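Local coordinates for protein leucyl aminopeptidase (Trypanosoma brucei brucei, PDB 5NTD) that is an M17 leucyl aminopeptidase that binds manganese and bestatin and probably removes leucine and other residues from the N-termini of peptides, at residues 392-406 / 486-500. Sequence-based numbering, arbitrary orientation.
Sequences TPDVVIDMATLTGAQ and KFTGAHIHVDLAYPV. With BES (2-(3-amino-2-hydroxy-4-phenyl-butyrylamino)-4-methyl-pentanoic acid), chain B.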
loop_
_atom_site.group_PDB
_atom_site.type_symbol
_atom_site.label_atom_id
_atom_site.label_comp_id
_atom_site.label_asym_id
_atom_site.label_seq_id
_atom_site.Cartn_x
_atom_site.Cartn_y
_atom_site.Cartn_z
ATOM N N THR G 392 -9.508 -30.641 -37.992
ATOM C CA THR G 392 -10.263 -29.771 -37.080
ATOM C C THR G 392 -10.651 -30.603 -35.872
ATOM O O THR G 392 -11.276 -31.628 -36.024
ATOM C CB THR G 392 -11.533 -29.207 -37.734
ATOM O OG1 THR G 392 -11.162 -28.466 -38.905
ATOM C CG2 THR G 392 -12.267 -28.229 -36.792
ATOM N N PRO G 393 -10.294 -30.155 -34.645
ATOM C CA PRO G 393 -10.561 -30.987 -33.494
ATOM C C PRO G 393 -12.012 -30.997 -33.106
ATOM O O PRO G 393 -12.745 -30.065 -33.382
ATOM C CB PRO G 393 -9.746 -30.319 -32.394
ATOM C CG PRO G 393 -9.686 -28.895 -32.788
ATOM C CD PRO G 393 -9.548 -28.939 -34.272
ATOM N N ASP G 394 -12.398 -32.089 -32.468
ATOM C CA ASP G 394 -13.727 -32.233 -31.890
ATOM C C ASP G 394 -13.780 -31.521 -30.555
ATOM O O ASP G 394 -14.839 -31.084 -30.117
ATOM C CB ASP G 394 -14.085 -33.711 -31.660
ATOM C CG ASP G 394 -14.074 -34.527 -32.959
ATOM O OD1 ASP G 394 -14.678 -34.069 -33.958
ATOM O OD2 ASP G 394 -13.417 -35.601 -32.963
ATOM N N VAL G 395 -12.644 -31.526 -29.890
ATOM C CA VAL G 395 -12.524 -31.007 -28.540
ATOM C C VAL G 395 -11.232 -30.239 -28.448
ATOM O O VAL G 395 -10.192 -30.710 -28.878
ATOM C CB VAL G 395 -12.487 -32.119 -27.475
ATOM C CG1 VAL G 395 -12.349 -31.527 -26.084
ATOM C CG2 VAL G 395 -13.741 -32.970 -27.540
ATOM N N VAL G 396 -11.313 -29.056 -27.852
ATOM C CA VAL G 396 -10.121 -28.254 -27.531
ATOM C C VAL G 396 -10.007 -28.164 -26.018
ATOM O O VAL G 396 -10.964 -27.799 -25.340
ATOM C CB VAL G 396 -10.178 -26.844 -28.082
ATOM C CG1 VAL G 396 -8.988 -26.020 -27.603
ATOM C CG2 VAL G 396 -10.183 -26.869 -29.581
ATOM N N ILE G 397 -8.834 -28.534 -25.512
ATOM C CA ILE G 397 -8.548 -28.432 -24.088
ATOM C C ILE G 397 -7.378 -27.508 -23.920
ATOM O O ILE G 397 -6.277 -27.780 -24.429
ATOM C CB ILE G 397 -8.185 -29.771 -23.440
ATOM C CG1 ILE G 397 -9.283 -30.800 -23.662
ATOM C CG2 ILE G 397 -7.940 -29.601 -21.939
ATOM C CD1 ILE G 397 -8.890 -32.197 -23.219
ATOM N N ASP G 398 -7.603 -26.401 -23.237
ATOM C CA ASP G 398 -6.463 -25.546 -22.880
ATOM C C ASP G 398 -6.238 -25.663 -21.371
ATOM O O ASP G 398 -7.188 -25.766 -20.601
ATOM C CB ASP G 398 -6.631 -24.109 -23.364
ATOM C CG ASP G 398 -7.511 -23.274 -22.455
ATOM O OD1 ASP G 398 -7.043 -22.940 -21.352
ATOM O OD2 ASP G 398 -8.670 -23.035 -22.839
ATOM N N MET G 399 -4.979 -25.695 -21.000
ATOM C CA MET G 399 -4.576 -25.801 -19.607
ATOM C C MET G 399 -3.588 -24.697 -19.298
ATOM O O MET G 399 -2.645 -24.484 -20.036
ATOM C CB MET G 399 -3.938 -27.154 -19.278
ATOM C CG MET G 399 -4.840 -28.340 -19.615
ATOM S SD MET G 399 -4.139 -29.921 -19.145
ATOM C CE MET G 399 -5.020 -30.264 -17.656
ATOM N N ALA G 400 -3.826 -24.010 -18.187
ATOM C CA ALA G 400 -3.069 -22.785 -17.868
ATOM C C ALA G 400 -3.107 -22.429 -16.413
ATOM O O ALA G 400 -4.126 -22.538 -15.755
ATOM C CB ALA G 400 -3.608 -21.644 -18.682
ATOM N N THR G 401 -1.967 -21.995 -15.932
ATOM C CA THR G 401 -1.852 -21.392 -14.580
ATOM C C THR G 401 -2.290 -19.927 -14.665
ATOM O O THR G 401 -1.482 -19.012 -14.664
ATOM C CB THR G 401 -0.422 -21.492 -14.055
ATOM O OG1 THR G 401 0.484 -21.056 -15.081
ATOM C CG2 THR G 401 -0.110 -22.921 -13.704
ATOM N N LEU G 402 -3.570 -19.726 -14.827
ATOM C CA LEU G 402 -4.040 -18.501 -15.453
ATOM C C LEU G 402 -4.395 -17.336 -14.500
ATOM O O LEU G 402 -4.112 -16.200 -14.840
ATOM C CB LEU G 402 -5.210 -18.763 -16.420
ATOM C CG LEU G 402 -5.456 -17.662 -17.460
ATOM C CD1 LEU G 402 -4.226 -17.401 -18.323
ATOM C CD2 LEU G 402 -6.633 -18.019 -18.333
ATOM N N THR G 403 -5.062 -17.619 -13.393
ATOM C CA THR G 403 -5.575 -16.554 -12.537
ATOM C C THR G 403 -5.361 -16.838 -11.074
ATOM O O THR G 403 -5.568 -17.960 -10.618
ATOM C CB THR G 403 -7.089 -16.283 -12.746
ATOM O OG1 THR G 403 -7.853 -17.414 -12.320
ATOM C CG2 THR G 403 -7.436 -15.985 -14.196
ATOM N N GLY G 404 -5.054 -15.784 -10.317
ATOM C CA GLY G 404 -5.147 -15.819 -8.860
ATOM C C GLY G 404 -6.587 -16.066 -8.380
ATOM O O GLY G 404 -6.828 -16.736 -7.380
ATOM N N ALA G 405 -7.545 -15.581 -9.138
ATOM C CA ALA G 405 -8.967 -15.858 -8.883
ATOM C C ALA G 405 -9.290 -17.363 -8.753
ATOM O O ALA G 405 -10.163 -17.752 -8.000
ATOM C CB ALA G 405 -9.842 -15.244 -9.990
ATOM N N GLN G 406 -8.568 -18.193 -9.501
ATOM C CA GLN G 406 -8.801 -19.632 -9.472
ATOM C C GLN G 406 -8.663 -20.174 -8.062
ATOM O O GLN G 406 -9.490 -20.937 -7.585
ATOM C CB GLN G 406 -7.844 -20.350 -10.410
ATOM C CG GLN G 406 -8.033 -21.853 -10.447
ATOM C CD GLN G 406 -7.206 -22.584 -9.423
ATOM O OE1 GLN G 406 -5.976 -22.498 -9.412
ATOM N NE2 GLN G 406 -7.880 -23.239 -8.487
ATOM N N LYS G 486 -14.399 -22.077 -37.823
ATOM C CA LYS G 486 -14.398 -23.480 -38.314
ATOM C C LYS G 486 -14.653 -24.502 -37.203
ATOM O O LYS G 486 -14.991 -25.653 -37.467
ATOM C CB LYS G 486 -13.053 -23.865 -38.908
ATOM C CG LYS G 486 -12.650 -23.121 -40.148
ATOM C CD LYS G 486 -11.276 -23.659 -40.560
ATOM C CE LYS G 486 -10.637 -22.862 -41.683
ATOM N NZ LYS G 486 -9.227 -23.302 -41.885
ATOM N N PHE G 487 -14.432 -24.091 -35.959
ATOM C CA PHE G 487 -14.577 -24.995 -34.812
ATOM C C PHE G 487 -15.967 -24.865 -34.234
ATOM O O PHE G 487 -16.424 -23.775 -33.949
ATOM C CB PHE G 487 -13.507 -24.717 -33.773
ATOM C CG PHE G 487 -13.664 -25.504 -32.511
ATOM C CD1 PHE G 487 -13.273 -26.820 -32.460
ATOM C CD2 PHE G 487 -14.187 -24.918 -31.379
ATOM C CE1 PHE G 487 -13.403 -27.545 -31.289
ATOM C CE2 PHE G 487 -14.325 -25.625 -30.210
ATOM C CZ PHE G 487 -13.935 -26.943 -30.160
ATOM N N THR G 488 -16.623 -26.002 -34.075
ATOM C CA THR G 488 -17.977 -26.061 -33.503
ATOM C C THR G 488 -18.113 -27.100 -32.373
ATOM O O THR G 488 -19.211 -27.493 -31.993
ATOM C CB THR G 488 -19.002 -26.418 -34.589
ATOM O OG1 THR G 488 -18.681 -27.716 -35.079
ATOM C CG2 THR G 488 -18.975 -25.406 -35.735
ATOM N N GLY G 489 -16.981 -27.526 -31.832
ATOM C CA GLY G 489 -16.960 -28.602 -30.825
ATOM C C GLY G 489 -16.924 -28.113 -29.404
ATOM O O GLY G 489 -17.245 -26.969 -29.098
ATOM N N ALA G 490 -16.447 -28.977 -28.528
ATOM C CA ALA G 490 -16.403 -28.699 -27.103
ATOM C C ALA G 490 -15.091 -28.028 -26.761
ATOM O O ALA G 490 -14.031 -28.428 -27.202
ATOM C CB ALA G 490 -16.579 -29.973 -26.297
ATOM N N HIS G 491 -15.178 -27.009 -25.932
ATOM C CA HIS G 491 -13.970 -26.312 -25.447
ATOM C C HIS G 491 -13.897 -26.362 -23.924
ATOM O O HIS G 491 -14.810 -25.923 -23.243
ATOM C CB HIS G 491 -13.944 -24.868 -25.898
ATOM C CG HIS G 491 -12.822 -24.092 -25.299
ATOM N ND1 HIS G 491 -12.996 -22.876 -24.700
ATOM C CD2 HIS G 491 -11.504 -24.388 -25.173
ATOM C CE1 HIS G 491 -11.837 -22.453 -24.228
ATOM N NE2 HIS G 491 -10.918 -23.356 -24.492
ATOM N N ILE G 492 -12.821 -26.947 -23.436
ATOM C CA ILE G 492 -12.582 -27.101 -22.022
ATOM C C ILE G 492 -11.373 -26.258 -21.610
ATOM O O ILE G 492 -10.257 -26.541 -22.011
ATOM C CB ILE G 492 -12.278 -28.549 -21.629
ATOM C CG1 ILE G 492 -13.432 -29.481 -22.055
ATOM C CG2 ILE G 492 -12.073 -28.652 -20.112
ATOM C CD1 ILE G 492 -13.101 -30.956 -21.958
ATOM N N HIS G 493 -11.638 -25.221 -20.819
ATOM C CA HIS G 493 -10.589 -24.381 -20.279
ATOM C C HIS G 493 -10.317 -24.803 -18.843
ATOM O O HIS G 493 -11.204 -24.803 -18.013
ATOM C CB HIS G 493 -10.975 -22.912 -20.355
ATOM C CG HIS G 493 -10.098 -22.018 -19.526
ATOM N ND1 HIS G 493 -8.745 -21.892 -19.740
ATOM C CD2 HIS G 493 -10.376 -21.255 -18.446
ATOM C CE1 HIS G 493 -8.227 -21.087 -18.837
ATOM N NE2 HIS G 493 -9.202 -20.672 -18.050
ATOM N N VAL G 494 -9.094 -25.187 -18.593
ATOM C CA VAL G 494 -8.641 -25.668 -17.275
ATOM C C VAL G 494 -7.664 -24.660 -16.639
ATOM O O VAL G 494 -6.551 -24.461 -17.110
ATOM C CB VAL G 494 -7.936 -27.028 -17.346
ATOM C CG1 VAL G 494 -7.662 -27.582 -15.956
ATOM C CG2 VAL G 494 -8.774 -28.009 -18.122
ATOM N N ASP G 495 -8.130 -24.006 -15.589
ATOM C CA ASP G 495 -7.322 -23.033 -14.856
ATOM C C ASP G 495 -6.744 -23.794 -13.686
ATOM O O ASP G 495 -7.445 -24.148 -12.740
ATOM C CB ASP G 495 -8.150 -21.836 -14.386
ATOM C CG ASP G 495 -7.278 -20.668 -13.904
ATOM O OD1 ASP G 495 -6.124 -20.905 -13.491
ATOM O OD2 ASP G 495 -7.771 -19.516 -13.921
ATOM N N LEU G 496 -5.465 -24.060 -13.762
ATOM C CA LEU G 496 -4.771 -24.861 -12.723
ATOM C C LEU G 496 -3.622 -24.109 -12.026
ATOM O O LEU G 496 -2.614 -24.674 -11.635
ATOM C CB LEU G 496 -4.280 -26.199 -13.284
ATOM C CG LEU G 496 -3.751 -26.231 -14.715
ATOM C CD1 LEU G 496 -2.521 -25.367 -14.886
ATOM C CD2 LEU G 496 -3.419 -27.664 -15.080
ATOM N N ALA G 497 -3.860 -22.829 -11.837
ATOM C CA ALA G 497 -2.883 -21.925 -11.184
ATOM C C ALA G 497 -2.294 -22.518 -9.917
ATOM O O ALA G 497 -1.099 -22.546 -9.725
ATOM C CB ALA G 497 -3.502 -20.556 -10.909
ATOM N N TYR G 498 -3.158 -22.990 -9.051
ATOM C CA TYR G 498 -2.740 -23.521 -7.734
ATOM C C TYR G 498 -2.517 -25.048 -7.624
ATOM O O TYR G 498 -1.602 -25.473 -6.939
ATOM C CB TYR G 498 -3.672 -23.028 -6.628
ATOM C CG TYR G 498 -3.498 -21.557 -6.343
ATOM C CD1 TYR G 498 -4.174 -20.607 -7.088
ATOM C CD2 TYR G 498 -2.628 -21.123 -5.344
ATOM C CE1 TYR G 498 -4.006 -19.261 -6.845
ATOM C CE2 TYR G 498 -2.461 -19.784 -5.086
ATOM C CZ TYR G 498 -3.153 -18.858 -5.845
ATOM O OH TYR G 498 -2.969 -17.514 -5.603
ATOM N N PRO G 499 -3.313 -25.859 -8.319
ATOM C CA PRO G 499 -3.101 -27.279 -8.169
ATOM C C PRO G 499 -1.758 -27.829 -8.666
ATOM O O PRO G 499 -1.391 -28.944 -8.333
ATOM C CB PRO G 499 -4.258 -27.868 -8.978
ATOM C CG PRO G 499 -5.357 -26.869 -8.811
ATOM C CD PRO G 499 -4.638 -25.560 -8.876
ATOM N N VAL G 500 -1.066 -27.048 -9.492
ATOM C CA VAL G 500 0.249 -27.457 -10.007
ATOM C C VAL G 500 1.377 -27.436 -8.987
ATOM O O VAL G 500 2.486 -27.854 -9.280
ATOM C CB VAL G 500 0.697 -26.679 -11.245
ATOM C CG1 VAL G 500 -0.291 -26.900 -12.366
ATOM C CG2 VAL G 500 0.912 -25.202 -10.952
HETATM N N2 BES B . 0.469 -16.485 -14.133
HETATM C C1 BES B . -0.416 -15.567 -13.419
HETATM C C6 BES B . -1.517 -16.285 -12.601
HETATM C C7 BES B . -1.147 -16.812 -11.242
HETATM C C8 BES B . -0.552 -18.057 -11.099
HETATM C C12 BES B . -1.445 -16.086 -10.096
HETATM C C9 BES B . -0.220 -18.549 -9.839
HETATM C C11 BES B . -1.108 -16.577 -8.825
HETATM C C10 BES B . -0.488 -17.805 -8.693
HETATM C C2 BES B . -1.014 -14.625 -14.485
HETATM O O2 BES B . -0.148 -14.398 -15.640
HETATM C C3 BES B . -1.247 -13.291 -13.839
HETATM O O3 BES B . -0.259 -12.521 -13.893
HETATM N N1 BES B . -2.489 -13.127 -13.357
HETATM C C4 BES B . -2.981 -11.953 -12.699
HETATM C C13 BES B . -3.633 -10.985 -13.680
HETATM C C14 BES B . -3.836 -9.569 -13.142
HETATM C C15 BES B . -2.664 -8.926 -12.411
HETATM C C16 BES B . -4.176 -8.644 -14.285
HETATM C C5 BES B . -4.013 -12.305 -11.683
HETATM O O1 BES B . -3.983 -11.699 -10.611
HETATM O O4 BES B . -4.863 -13.164 -11.935
HETATM O O HOH W 1 -5.244 -16.177 -5.303
#
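Asp398 receives two histidines of the neighbouring parallel strand on one carboxylate, a compact example of how a sheet satisfies a buried carboxylate. The axes of strands 395-400 and 490-495 approach to 4.7 Å, joined by a ladder of backbone hydrogen bonds. His493 ND1 reaches Asp398 OD1 at 2.6 Å, on the syn lone pair and in the imidazole plane, while His491 NE2 meets Asp398 OD2 at 2.8 Å; with both oxygens held, the carboxylate can hardly turn. On the other face Ile397 and Ile492 lie side by side. At the end of its strand Asp495, its CG swung anti to the backbone N (chi1 -167°), accepts Thr403 OG1 at OD2 (2.6 Å) and Leu402 N at OD1 from above the carboxylate plane. Gln406 OE1 takes Tyr498 N (2.9 Å), tying helix 404-410 to the turn after strand 490-495. Past the buried Phe487 ring, whose face takes a CH-pi contact from Val396 CG2, the packing slackens: Thr392 CG2 only reaches 3.8 Å from Lys486 O, near solvent. At the opposite, closely packed end, Gly404 N binds bestatin O4 (3.1 Å). Loops at the C-terminal ends of adjacent parallel strands thus line the inhibitor pocket, typical of the M17 aminopeptidase catalytic domain.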